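Local coordinates for possible adhesin (Caldicellulosiruptor kronotskyensis, PDB 4WA0), which probably mediates attachment of this extremely thermophilic bacterium to cellulose, here as the magnesium-binding beta-helical C-terminal domain of a tapirin, at residues Ser192-Ile197 and Ile204-Ser209; Met106-Tyr109 and Ser113-Phe116; Ser248-Ser253 and Pro257-Tyr262; Ser30-Gly35 and Arg225-Gly230; Asn59-Ser64 and Asn328-Leu333. One frame throughout, in Å; residues are numbered along the deposited sequence. Where two conformers were deposited one is given.

In the fold
From the N terminus, interaction 4 opens first, on strand 30-33, and interaction 5 opens next, in the loop after strand 56-58. Interaction 2 then closes a tight loop inside one coil of the beta-helix, joining two of its faces. Interaction 1 does the same near residue 200, at one end of the solenoid; both fall within the spans of interactions 4 and 5. The chain turns back along the solenoid, and 225-230 closes interaction 4 on an early coil. Interaction 3, a beta hairpin beside the magnesium site, follows within the span of interaction 5, which closes last at 328-333. Interactions 4 and 5 therefore cross, each tying an early coil to a much later part of the chain.

Interaction 1 of 5, residues Ser192-Ile197 and Ile204-Ser209; sequences STIISI and ISYSSS
The hydroxyl of Tyr-206 is packed against two isoleucines, Ile-197 and Ile-194. Ile-197 CD1 approaches Tyr-206 OH to 3.6 Å. Ile-194 touches the same oxygen with both of its branches, Ile-194 CG2 lying 3.8 Å from Tyr-206 OH and CG1 at much the same distance. The tyrosine and Ile-197 come at each other from opposite directions, whereas Ile-194 passes at a slant, its CG1 lying 4.2 Å from Tyr-206 CE1. Beside the tyrosine, Ile-204 and Ile-197 meet tip to tip, with Ile-204 CD1 3.7 Å from Ile-197 CG2. Ile-204 also braces the ring from its own segment, its CG2 standing 3.5 Å above the plane of the Tyr-206 ring, over the centre. With CG beside the backbone N (chi1 -62°), Tyr-206 lies along this isoleucine and carries its hydroxyl to the helix. Two backbone bonds turn the chain after Thr-193, Ser-196 N to Thr-193 O (2.9 Å) and Ile-197 N to Ile-194 O (3.2 Å). Ile-194 and Ile-197, three residues apart across this turn, both reach the Tyr-206 hydroxyl. The contact is mostly apolar packing and lies at the surface, at one end of the beta-helix: strands 197-199 and 203-205 are the outermost rungs of their sheets. Ile-197 and Ile-204 both rest on Leu-177 of strand 174-177, Ile-197 also touches Leu-167 of strand 166-170, and Tyr-206 packs on Leu-185 of strand 182-185 and on Pro-189 in the loop before helix 191-195.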
# COMPACT_ATOMS: atom_id res chain seq x y z
N SER A 192 10.33 35.01 2.69
CA SER A 192 10.83 33.98 3.59
C SER A 192 11.04 32.65 2.87
O SER A 192 12.09 31.99 2.99
CB SER A 192 9.90 33.77 4.78
OG SER A 192 10.06 34.82 5.73
N THR A 193 10.05 32.32 2.06
CA THR A 193 10.13 31.12 1.24
C THR A 193 11.35 31.16 0.35
O THR A 193 12.12 30.22 0.30
CB THR A 193 8.85 30.93 0.42
OG1 THR A 193 7.73 30.66 1.30
CG2 THR A 193 8.99 29.90 -0.60
N ILE A 194 11.50 32.26 -0.37
CA ILE A 194 12.62 32.35 -1.30
C ILE A 194 13.98 32.16 -0.57
O ILE A 194 14.88 31.48 -1.06
CB ILE A 194 12.55 33.66 -2.13
CG1 ILE A 194 11.31 33.63 -3.02
CG2 ILE A 194 13.88 33.92 -2.88
CD1 ILE A 194 11.09 34.92 -3.82
N ILE A 195 14.16 32.78 0.60
CA ILE A 195 15.41 32.67 1.34
C ILE A 195 15.61 31.28 1.98
O ILE A 195 16.71 31.00 2.52
CB ILE A 195 15.55 33.85 2.36
CG1 ILE A 195 14.65 33.64 3.57
CG2 ILE A 195 15.24 35.18 1.66
CD1 ILE A 195 14.74 34.64 4.69
N SER A 196 14.57 30.43 1.92
CA SER A 196 14.63 29.05 2.40
C SER A 196 14.94 28.04 1.31
O SER A 196 14.99 26.85 1.59
CB SER A 196 13.32 28.68 3.08
OG SER A 196 13.06 29.46 4.18
N ILE A 197 15.21 28.52 0.11
CA ILE A 197 15.56 27.68 -1.02
C ILE A 197 17.08 27.69 -1.08
O ILE A 197 17.69 28.77 -1.04
CB ILE A 197 14.93 28.17 -2.33
CG1 ILE A 197 13.40 28.16 -2.26
CG2 ILE A 197 15.44 27.30 -3.51
CD1 ILE A 197 12.77 28.83 -3.45
N ILE A 204 15.32 28.04 -11.06
CA ILE A 204 13.96 28.28 -10.60
C ILE A 204 13.31 29.22 -11.57
O ILE A 204 13.85 30.34 -11.75
CB ILE A 204 13.94 28.88 -9.18
CG1 ILE A 204 14.78 28.01 -8.27
CG2 ILE A 204 12.49 28.97 -8.70
CD1 ILE A 204 15.12 28.58 -6.92
N SER A 205 12.13 28.88 -12.10
CA SER A 205 11.39 29.74 -13.01
C SER A 205 10.17 30.13 -12.23
O SER A 205 9.25 29.29 -12.04
CB SER A 205 10.99 29.05 -14.31
OG SER A 205 12.17 28.61 -15.01
N TYR A 206 10.17 31.37 -11.73
CA TYR A 206 9.03 31.88 -10.93
C TYR A 206 7.97 32.45 -11.78
O TYR A 206 8.27 33.07 -12.81
CB TYR A 206 9.50 32.92 -9.96
CG TYR A 206 10.52 32.52 -8.89
CD1 TYR A 206 10.10 31.89 -7.72
CD2 TYR A 206 11.87 32.90 -8.98
CE1 TYR A 206 10.99 31.59 -6.73
CE2 TYR A 206 12.76 32.62 -7.94
CZ TYR A 206 12.29 31.97 -6.81
OH TYR A 206 13.10 31.62 -5.77
N SER A 207 6.68 32.28 -11.45
CA SER A 207 5.57 32.79 -12.27
C SER A 207 5.78 32.47 -13.75
O SER A 207 5.78 33.37 -14.63
CB SER A 207 5.33 34.28 -12.05
OG SER A 207 4.87 34.46 -10.71
N SER A 208 5.95 31.17 -13.98
CA SER A 208 6.41 30.59 -15.24
C SER A 208 5.18 30.15 -15.96
O SER A 208 4.15 29.83 -15.35
CB SER A 208 7.35 29.35 -14.89
OG SER A 208 7.65 28.65 -16.05
N SER A 209 5.19 30.18 -17.29
CA SER A 209 4.10 29.66 -18.13
C SER A 209 4.60 28.29 -18.69
O SER A 209 5.56 28.23 -19.47
CB SER A 209 3.75 30.61 -19.30
OG SER A 209 3.42 31.94 -18.89

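Interaction 2 of 5, residues Met106-Tyr109 and Ser113-Phe116; sequences MQLY and SYKF
Inside the beta-helix, strands 106-108 and 112-116 of one coil face each other from two different parallel sheets, with Leu-108 against Tyr-114 and Met-106 against Phe-116. The facing backbones stand well apart, Leu-108 CA to Tyr-114 CA 9.0 Å, and side chains bridge the distance. Leu-108 and Tyr-114 slide past each other in opposite directions, which lays the leucine over the flat of the phenol ring. This is a CH-pi contact: Leu-108 CD1 is 3.9 Å from the centroid of the Tyr-114 ring and 14° off the ring normal, displaced toward the CG and CD2 side. The other methyl, Leu-108 CD2, reaches Tyr-114 CE2 at 4.0 Å. The hydroxyl of Tyr-114 is hydrogen-bonded to the carbonyl O of Gly-110 in the intervening loop, which helps hold the far end of the ring. The neighbouring coils continue the packing, with Ala-85 and Val-132 touching both Leu-108 and Tyr-114. Met-106, a selenomethionine extended through its first two torsions (chi1 -178°), reaches inward to make a looser Met-aromatic contact, its SE lying obliquely 5.5 Å from the centroid of the Phe-116 ring.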
# COMPACT_ATOMS: atom_id res chain seq x y z
N MSE A 106 -1.74 15.39 -0.20
CA MSE A 106 -0.67 14.57 0.38
C MSE A 106 -0.19 15.27 1.61
O MSE A 106 0.37 16.35 1.50
CB MSE A 106 0.49 14.33 -0.56
CG MSE A 106 1.49 13.42 0.15
SE MSE A 106 3.03 12.93 -0.98
CE MSE A 106 2.29 12.80 -2.82
N GLN A 107 -0.43 14.68 2.79
CA GLN A 107 -0.07 15.32 4.06
C GLN A 107 0.95 14.45 4.80
O GLN A 107 0.59 13.33 5.22
CB GLN A 107 -1.31 15.56 4.91
CG GLN A 107 -2.10 16.78 4.45
CD GLN A 107 -3.31 17.05 5.33
OE1 GLN A 107 -3.31 16.74 6.50
NE2 GLN A 107 -4.34 17.65 4.75
N LEU A 108 2.20 14.89 4.91
CA LEU A 108 3.26 14.08 5.50
C LEU A 108 3.67 14.74 6.80
O LEU A 108 4.38 15.74 6.79
CB LEU A 108 4.43 13.91 4.59
CG LEU A 108 4.15 13.37 3.17
CD1 LEU A 108 5.44 13.21 2.37
CD2 LEU A 108 3.37 12.09 3.18
N TYR A 109 3.23 14.17 7.92
CA TYR A 109 3.54 14.66 9.26
C TYR A 109 4.57 13.78 9.95
O TYR A 109 5.40 14.27 10.72
CB TYR A 109 2.26 14.74 10.07
CG TYR A 109 1.28 15.80 9.57
CD1 TYR A 109 1.68 16.83 8.73
CD2 TYR A 109 -0.05 15.69 9.80
CE1 TYR A 109 0.75 17.74 8.19
CE2 TYR A 109 -0.95 16.64 9.32
CZ TYR A 109 -0.53 17.65 8.52
OH TYR A 109 -1.46 18.59 8.01
N SER A 113 11.91 9.29 5.58
CA SER A 113 12.50 9.55 4.29
C SER A 113 11.49 9.06 3.19
O SER A 113 11.17 7.83 3.13
CB SER A 113 13.82 8.84 4.16
OG SER A 113 14.39 9.06 2.87
N TYR A 114 10.99 10.03 2.46
CA TYR A 114 10.01 9.79 1.41
C TYR A 114 10.69 10.05 0.09
O TYR A 114 10.97 11.22 -0.26
CB TYR A 114 8.78 10.66 1.65
CG TYR A 114 8.10 10.57 2.99
CD1 TYR A 114 8.56 11.29 4.11
CD2 TYR A 114 6.97 9.79 3.17
CE1 TYR A 114 7.91 11.18 5.32
CE2 TYR A 114 6.32 9.74 4.37
CZ TYR A 114 6.79 10.41 5.44
OH TYR A 114 6.12 10.29 6.64
N LYS A 115 10.94 8.99 -0.70
CA LYS A 115 11.71 9.10 -1.93
C LYS A 115 10.88 8.61 -3.11
O LYS A 115 10.35 7.51 -3.07
CB LYS A 115 13.00 8.26 -1.87
CG LYS A 115 13.90 8.65 -0.73
CD LYS A 115 15.23 7.88 -0.87
CE LYS A 115 16.22 8.18 0.24
NZ LYS A 115 15.93 7.17 1.31
N PHE A 116 10.65 9.50 -4.07
CA PHE A 116 9.82 9.24 -5.23
C PHE A 116 10.62 9.52 -6.48
O PHE A 116 11.26 10.55 -6.58
CB PHE A 116 8.57 10.09 -5.17
CG PHE A 116 7.76 9.87 -3.88
CD1 PHE A 116 7.32 8.60 -3.56
CD2 PHE A 116 7.46 10.92 -3.01
CE1 PHE A 116 6.63 8.39 -2.37
CE2 PHE A 116 6.73 10.72 -1.85
CZ PHE A 116 6.33 9.45 -1.52

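Interaction 3 of 5, residues Ser248-Ser253 and Pro257-Tyr262; sequences STADTS and PQIVIY
Strands 248-251 and 258-262 run antiparallel, their axes 4.6 Å apart at an angle of 170°, as the arms of a beta hairpin. Thr-249 with Val-260 and Asp-251 with Gln-258 are the hydrogen-bonded pairs; the bonds from Val-260 N to Thr-249 O and from Asp-251 N to Gln-258 O both measure 2.9 Å. Ser-248 with Ile-261 and Ala-250 with Ile-259 are non-hydrogen-bonded pairs. On their face, Ile-261 CD1 folds back to 3.7 Å from Ser-248 CB, and Ala-250 CB lies 4.1 Å from Ile-259 CG1. On the other face, Thr-249 CB meets Val-260 CG1 at 3.9 Å, and Thr-249 OG1 lies at the edge of the Tyr-262 ring, near its plane. Thr-249 OG1 and the Tyr-262 hydroxyl both bond to Asp-347 of helix 342-352. Where the strand ends, Asp-251 OD1 accepts from Ser-253 N, an Asx turn that starts the reversal. Ser-248 links to the metal: its OG, set between backbone N and carbonyl carbon (chi1 57°), is hydrogen-bonded to Glu-275 OE2 and Arg-279 NE, and its N to Asp-239 OD2. Glu-275 and Asp-239 are both magnesium ligands, so Ser-248 acts as a second-shell residue that probably helps position them.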
# COMPACT_ATOMS: atom_id res chain seq x y z
N SER A 248 -12.47 -25.62 1.47
CA SER A 248 -11.10 -25.70 0.99
C SER A 248 -10.98 -26.48 -0.30
O SER A 248 -11.76 -27.41 -0.53
CB SER A 248 -10.21 -26.37 2.04
OG SER A 248 -10.63 -27.67 2.42
N THR A 249 -9.96 -26.14 -1.09
CA THR A 249 -9.55 -26.95 -2.19
C THR A 249 -8.04 -27.02 -2.13
O THR A 249 -7.38 -25.96 -1.99
CB THR A 249 -10.00 -26.29 -3.49
OG1 THR A 249 -11.41 -26.06 -3.46
CG2 THR A 249 -9.60 -27.07 -4.78
N ALA A 250 -7.50 -28.23 -2.32
CA ALA A 250 -6.05 -28.41 -2.30
C ALA A 250 -5.50 -28.85 -3.66
O ALA A 250 -6.23 -29.43 -4.48
CB ALA A 250 -5.66 -29.35 -1.25
N ASP A 251 -4.29 -28.42 -3.89
CA ASP A 251 -3.45 -28.91 -4.99
C ASP A 251 -2.22 -29.60 -4.44
O ASP A 251 -1.26 -28.93 -4.00
CB ASP A 251 -3.13 -27.77 -5.94
CG ASP A 251 -2.28 -28.21 -7.16
OD1 ASP A 251 -1.96 -29.43 -7.36
OD2 ASP A 251 -1.88 -27.25 -7.91
N THR A 252 -2.24 -30.94 -4.48
CA THR A 252 -1.17 -31.73 -3.93
C THR A 252 -0.23 -32.23 -5.05
O THR A 252 0.66 -33.01 -4.79
CB THR A 252 -1.71 -32.93 -3.10
OG1 THR A 252 -2.60 -33.69 -3.91
CG2 THR A 252 -2.44 -32.40 -1.90
N SER A 253 -0.41 -31.70 -6.26
CA SER A 253 0.49 -32.04 -7.37
C SER A 253 1.85 -31.37 -7.30
O SER A 253 2.73 -31.73 -8.11
CB SER A 253 -0.12 -31.72 -8.69
OG SER A 253 -0.23 -30.35 -8.98
N PRO A 257 2.38 -28.47 -0.92
CA PRO A 257 1.07 -28.34 -1.51
C PRO A 257 0.51 -26.94 -1.38
O PRO A 257 1.03 -26.10 -0.58
CB PRO A 257 0.26 -29.31 -0.70
CG PRO A 257 0.86 -29.25 0.61
CD PRO A 257 2.33 -29.15 0.39
N GLN A 258 -0.44 -26.65 -2.24
CA GLN A 258 -1.16 -25.40 -2.19
C GLN A 258 -2.52 -25.69 -1.62
O GLN A 258 -3.11 -26.76 -1.87
CB GLN A 258 -1.37 -24.82 -3.56
CG GLN A 258 -0.09 -24.57 -4.30
CD GLN A 258 -0.14 -23.33 -5.10
OE1 GLN A 258 -1.15 -22.59 -5.08
NE2 GLN A 258 1.00 -23.01 -5.76
N ILE A 259 -3.07 -24.71 -0.92
CA ILE A 259 -4.50 -24.87 -0.50
C ILE A 259 -5.19 -23.50 -0.44
O ILE A 259 -4.54 -22.47 -0.11
CB ILE A 259 -4.54 -25.64 0.80
CG1 ILE A 259 -6.00 -26.03 1.21
CG2 ILE A 259 -3.87 -24.87 1.90
CD1 ILE A 259 -6.03 -27.01 2.36
N VAL A 260 -6.44 -23.47 -0.89
CA VAL A 260 -7.27 -22.31 -0.68
C VAL A 260 -8.29 -22.63 0.42
O VAL A 260 -8.94 -23.68 0.37
CB VAL A 260 -7.87 -21.73 -1.98
CG1 VAL A 260 -8.71 -22.74 -2.68
CG2 VAL A 260 -8.65 -20.45 -1.73
N ILE A 261 -8.40 -21.69 1.37
CA ILE A 261 -9.43 -21.72 2.40
C ILE A 261 -10.44 -20.63 2.15
O ILE A 261 -10.04 -19.49 1.99
CB ILE A 261 -8.77 -21.52 3.77
CG1 ILE A 261 -7.69 -22.57 4.07
CG2 ILE A 261 -9.73 -21.59 4.95
CD1 ILE A 261 -8.04 -24.03 3.92
N TYR A 262 -11.73 -20.99 2.18
CA TYR A 262 -12.80 -20.07 1.95
C TYR A 262 -13.57 -19.93 3.26
O TYR A 262 -13.96 -20.94 3.86
CB TYR A 262 -13.77 -20.62 0.96
CG TYR A 262 -13.21 -20.81 -0.46
CD1 TYR A 262 -13.08 -19.77 -1.28
CD2 TYR A 262 -12.94 -22.07 -0.94
CE1 TYR A 262 -12.58 -19.94 -2.59
CE2 TYR A 262 -12.42 -22.25 -2.24
CZ TYR A 262 -12.30 -21.17 -3.04
OH TYR A 262 -11.83 -21.30 -4.34

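Interaction 4 of 5, residues Ser30-Gly35 and Arg225-Gly230; sequences SVYSGG and RDYTSG
Tyr-32 and Tyr-227 meet as an oblique pair, their ring planes 38° apart and their centroids 4.8 Å from each other. The hydroxyl end of Tyr-32 does the touching. Its CE2 comes over one face of the Tyr-227 ring, 3.6 Å from Tyr-227 CD1, and its OH lies 3.7 Å from Tyr-227 CB. Tyr-32 reaches out from strand 30-33 with CG anti to the backbone N (chi1 169°), toward the later segment. The opposite face of the Tyr-227 ring is covered by Arg-225, whose CD stands 3.6 Å above the ring plane, offset toward the rim. Tyr-227 sits in a type I turn from Asp-226 to Ser-229, shaped further by an Asx turn in which Thr-228 N donates to Asp-226 OD1 (3.1 Å). Phe-13 of strand 10-14 stacks on Tyr-32 and also touches Tyr-227, so the loop after helix 217-224 is seated against early coils of the beta-helix. One water joins the polar parts: it lies 2.7 Å from Tyr-32 OH, accepts from Tyr-227 N at 2.9 Å and donates to Arg-225 O. A mainly aromatic contact thus still supplies hydrogen-bond partners, through a single water, to a phenol oxygen and a backbone N-H of two buried tyrosines.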
# COMPACT_ATOMS: atom_id res chain seq x y z
N SER A 30 1.33 -7.35 -4.99
CA SER A 30 0.76 -5.99 -4.84
C SER A 30 -0.28 -5.98 -3.73
O SER A 30 -0.76 -7.04 -3.27
CB SER A 30 0.16 -5.59 -6.15
OG SER A 30 1.20 -5.36 -7.09
N VAL A 31 -0.67 -4.78 -3.29
CA VAL A 31 -1.69 -4.63 -2.26
C VAL A 31 -2.74 -3.65 -2.84
O VAL A 31 -2.38 -2.56 -3.36
CB VAL A 31 -1.12 -4.02 -0.98
CG1 VAL A 31 -2.19 -3.65 0.03
CG2 VAL A 31 -0.10 -4.94 -0.34
N TYR A 32 -4.03 -4.00 -2.69
CA TYR A 32 -5.12 -3.21 -3.19
C TYR A 32 -6.27 -3.08 -2.23
O TYR A 32 -6.70 -4.08 -1.66
CB TYR A 32 -5.65 -3.85 -4.49
CG TYR A 32 -6.97 -3.28 -5.00
CD1 TYR A 32 -8.21 -3.76 -4.55
CD2 TYR A 32 -6.98 -2.29 -5.96
CE1 TYR A 32 -9.40 -3.23 -5.04
CE2 TYR A 32 -8.20 -1.73 -6.41
CZ TYR A 32 -9.38 -2.21 -5.95
OH TYR A 32 -10.60 -1.66 -6.42
N SER A 33 -6.79 -1.86 -2.09
CA SER A 33 -8.03 -1.64 -1.34
C SER A 33 -8.99 -0.84 -2.22
O SER A 33 -8.63 0.18 -2.77
CB SER A 33 -7.80 -0.87 -0.11
OG SER A 33 -9.09 -0.71 0.49
N GLY A 34 -10.19 -1.33 -2.38
CA GLY A 34 -11.26 -0.61 -3.13
C GLY A 34 -11.90 0.53 -2.33
O GLY A 34 -12.66 1.31 -2.85
N GLY A 35 -11.59 0.63 -1.06
CA GLY A 35 -11.99 1.75 -0.23
C GLY A 35 -10.84 2.35 0.51
O GLY A 35 -9.65 2.25 0.02
N ARG A 225 -10.56 0.99 -14.13
CA ARG A 225 -10.76 -0.46 -13.98
C ARG A 225 -11.65 -0.75 -12.78
O ARG A 225 -11.44 -0.23 -11.68
CB ARG A 225 -9.43 -1.18 -13.83
CG ARG A 225 -9.55 -2.70 -13.75
CD ARG A 225 -8.21 -3.36 -13.98
NE ARG A 225 -7.78 -3.26 -15.39
CZ ARG A 225 -8.17 -4.09 -16.36
NH1 ARG A 225 -7.72 -3.92 -17.61
NH2 ARG A 225 -9.01 -5.09 -16.11
N ASP A 226 -12.65 -1.60 -13.01
CA ASP A 226 -13.48 -2.12 -11.93
C ASP A 226 -12.80 -3.43 -11.52
O ASP A 226 -12.93 -4.42 -12.21
CB ASP A 226 -14.91 -2.38 -12.39
CG ASP A 226 -15.74 -3.07 -11.33
OD1 ASP A 226 -15.13 -3.31 -10.23
OD2 ASP A 226 -16.96 -3.41 -11.62
N TYR A 227 -12.09 -3.45 -10.39
CA TYR A 227 -11.20 -4.59 -10.10
C TYR A 227 -11.96 -5.83 -9.71
O TYR A 227 -11.32 -6.87 -9.61
CB TYR A 227 -10.11 -4.25 -9.03
CG TYR A 227 -8.91 -3.53 -9.64
CD1 TYR A 227 -8.98 -2.12 -9.91
CD2 TYR A 227 -7.74 -4.22 -10.02
CE1 TYR A 227 -7.92 -1.44 -10.48
CE2 TYR A 227 -6.69 -3.54 -10.63
CZ TYR A 227 -6.79 -2.14 -10.86
OH TYR A 227 -5.75 -1.45 -11.46
N THR A 228 -13.27 -5.71 -9.41
CA THR A 228 -14.12 -6.87 -9.13
C THR A 228 -15.23 -7.07 -10.21
O THR A 228 -16.25 -7.66 -9.93
CB THR A 228 -14.78 -6.78 -7.70
OG1 THR A 228 -15.52 -5.57 -7.53
CG2 THR A 228 -13.67 -6.78 -6.60
N SER A 229 -14.96 -6.67 -11.46
CA SER A 229 -15.87 -7.00 -12.57
C SER A 229 -16.18 -8.46 -12.53
O SER A 229 -15.25 -9.27 -12.48
CB SER A 229 -15.20 -6.77 -13.94
OG SER A 229 -14.85 -5.41 -14.12
N GLY A 230 -17.48 -8.79 -12.57
CA GLY A 230 -17.92 -10.18 -12.66
C GLY A 230 -18.17 -10.88 -11.35
O GLY A 230 -18.75 -11.95 -11.33
O HOH W 1 -12.02 -1.12 -8.60

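Interaction 5 of 5, residues Asn59-Ser64 and Asn328-Leu333; sequences NQDSDS and NPYAGL
Two loops at the ends of beta-helix strands, one after strand 56-58 and the other before strand 333-337, meet where Tyr-330 reaches across to Asp-61 and Asp-63. The phenol donates a short hydrogen bond, Tyr-330 OH to Asp-61 OD2 2.5 Å, arriving on the syn side of that oxygen and 17° out of the carboxylate plane. Asp-61 comes to the ring at its edge, with carboxylate and ring planes 71° apart. Asp-63 instead lies over a face: its carboxylate is stacked on the ring with the planes 21° apart, CG 3.7 Å from Tyr-330 CZ, while its CB sits 3.5 Å from Tyr-330 OH. Asx turns shape both loops. Asp-61 OD1 accepts from Asp-63 N at 2.9 Å, which links the Asp-61 carboxylate to the backbone of Asp-63, and Asn-328 OD1 accepts from Tyr-330 N at 2.8 Å within the type I turn from Asn-328 to Ala-331. Basic side chains from outside probably offset the acids' charge: Lys-22 forms a salt bridge with Asp-61 OD2, the oxygen that also accepts the phenol's hydrogen bond, and Arg-65 forms one with Asp-63 OD1. Both basic side chains also touch Tyr-330.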
# COMPACT_ATOMS: atom_id res chain seq x y z
N ASN A 59 -0.23 5.01 9.82
CA ASN A 59 -0.06 5.31 11.22
C ASN A 59 1.30 4.92 11.76
O ASN A 59 1.99 4.10 11.20
CB ASN A 59 -1.22 4.68 11.99
CG ASN A 59 -2.54 5.52 11.73
OD1 ASN A 59 -2.52 6.76 11.79
ND2 ASN A 59 -3.56 4.89 11.49
N GLN A 60 1.64 5.55 12.87
CA GLN A 60 2.85 5.26 13.65
C GLN A 60 2.44 4.82 15.04
O GLN A 60 1.35 5.19 15.50
CB GLN A 60 3.74 6.52 13.76
CG GLN A 60 4.39 6.85 12.43
CD GLN A 60 5.41 7.97 12.48
OE1 GLN A 60 5.46 8.79 13.40
NE2 GLN A 60 6.20 8.04 11.43
N ASP A 61 3.29 4.07 15.70
CA ASP A 61 2.94 3.46 17.02
C ASP A 61 4.29 3.31 17.76
O ASP A 61 5.21 2.60 17.29
CB ASP A 61 2.27 2.10 16.86
CG ASP A 61 1.82 1.48 18.20
OD1 ASP A 61 2.40 1.82 19.20
OD2 ASP A 61 0.89 0.62 18.17
N SER A 62 4.42 4.04 18.86
CA SER A 62 5.65 4.10 19.65
C SER A 62 5.86 2.94 20.63
O SER A 62 6.95 2.84 21.24
CB SER A 62 5.71 5.40 20.41
OG SER A 62 4.65 5.48 21.28
N ASP A 63 4.87 2.08 20.77
CA ASP A 63 5.03 0.86 21.61
C ASP A 63 6.33 0.17 21.23
O ASP A 63 6.71 0.02 20.05
CB ASP A 63 3.84 -0.06 21.51
CG ASP A 63 3.82 -1.15 22.60
OD1 ASP A 63 4.64 -2.09 22.54
OD2 ASP A 63 2.95 -1.02 23.48
N SER A 64 7.10 -0.22 22.21
CA SER A 64 8.38 -0.89 21.92
C SER A 64 8.26 -2.24 21.17
O SER A 64 9.24 -2.70 20.61
CB SER A 64 9.22 -1.02 23.19
OG SER A 64 8.52 -1.85 24.09
N ASN A 328 -2.15 -10.68 20.88
CA ASN A 328 -1.20 -9.61 21.25
C ASN A 328 -1.24 -8.76 20.00
O ASN A 328 -0.95 -9.30 18.94
CB ASN A 328 0.17 -10.27 21.41
CG ASN A 328 1.36 -9.34 21.15
OD1 ASN A 328 1.25 -8.10 21.15
ND2 ASN A 328 2.54 -9.95 20.93
N PRO A 329 -1.65 -7.48 20.11
CA PRO A 329 -1.84 -6.74 18.87
C PRO A 329 -0.55 -6.63 18.06
O PRO A 329 -0.63 -6.35 16.88
CB PRO A 329 -2.30 -5.33 19.33
CG PRO A 329 -2.31 -5.33 20.83
CD PRO A 329 -1.56 -6.55 21.25
N TYR A 330 0.61 -6.84 18.69
CA TYR A 330 1.89 -6.73 18.03
C TYR A 330 2.45 -8.06 17.50
O TYR A 330 3.59 -8.09 17.04
CB TYR A 330 2.93 -6.02 18.95
CG TYR A 330 2.46 -4.65 19.34
CD1 TYR A 330 2.57 -3.58 18.43
CD2 TYR A 330 1.75 -4.44 20.52
CE1 TYR A 330 2.04 -2.31 18.74
CE2 TYR A 330 1.21 -3.18 20.85
CZ TYR A 330 1.38 -2.11 19.94
OH TYR A 330 0.77 -0.89 20.16
N ALA A 331 1.68 -9.15 17.56
CA ALA A 331 2.18 -10.48 17.21
C ALA A 331 2.89 -10.46 15.82
O ALA A 331 3.97 -11.03 15.60
CB ALA A 331 1.03 -11.50 17.26
N GLY A 332 2.22 -9.79 14.89
CA GLY A 332 2.74 -9.63 13.53
C GLY A 332 2.36 -10.73 12.54
O GLY A 332 1.95 -11.84 12.96
N LEU A 333 2.46 -10.41 11.26
CA LEU A 333 2.19 -11.34 10.19
C LEU A 333 3.28 -11.07 9.17
O LEU A 333 3.45 -9.89 8.78
CB LEU A 333 0.86 -11.10 9.49
CG LEU A 333 0.57 -11.97 8.22
CD1 LEU A 333 0.44 -13.44 8.61
CD2 LEU A 333 -0.74 -11.54 7.54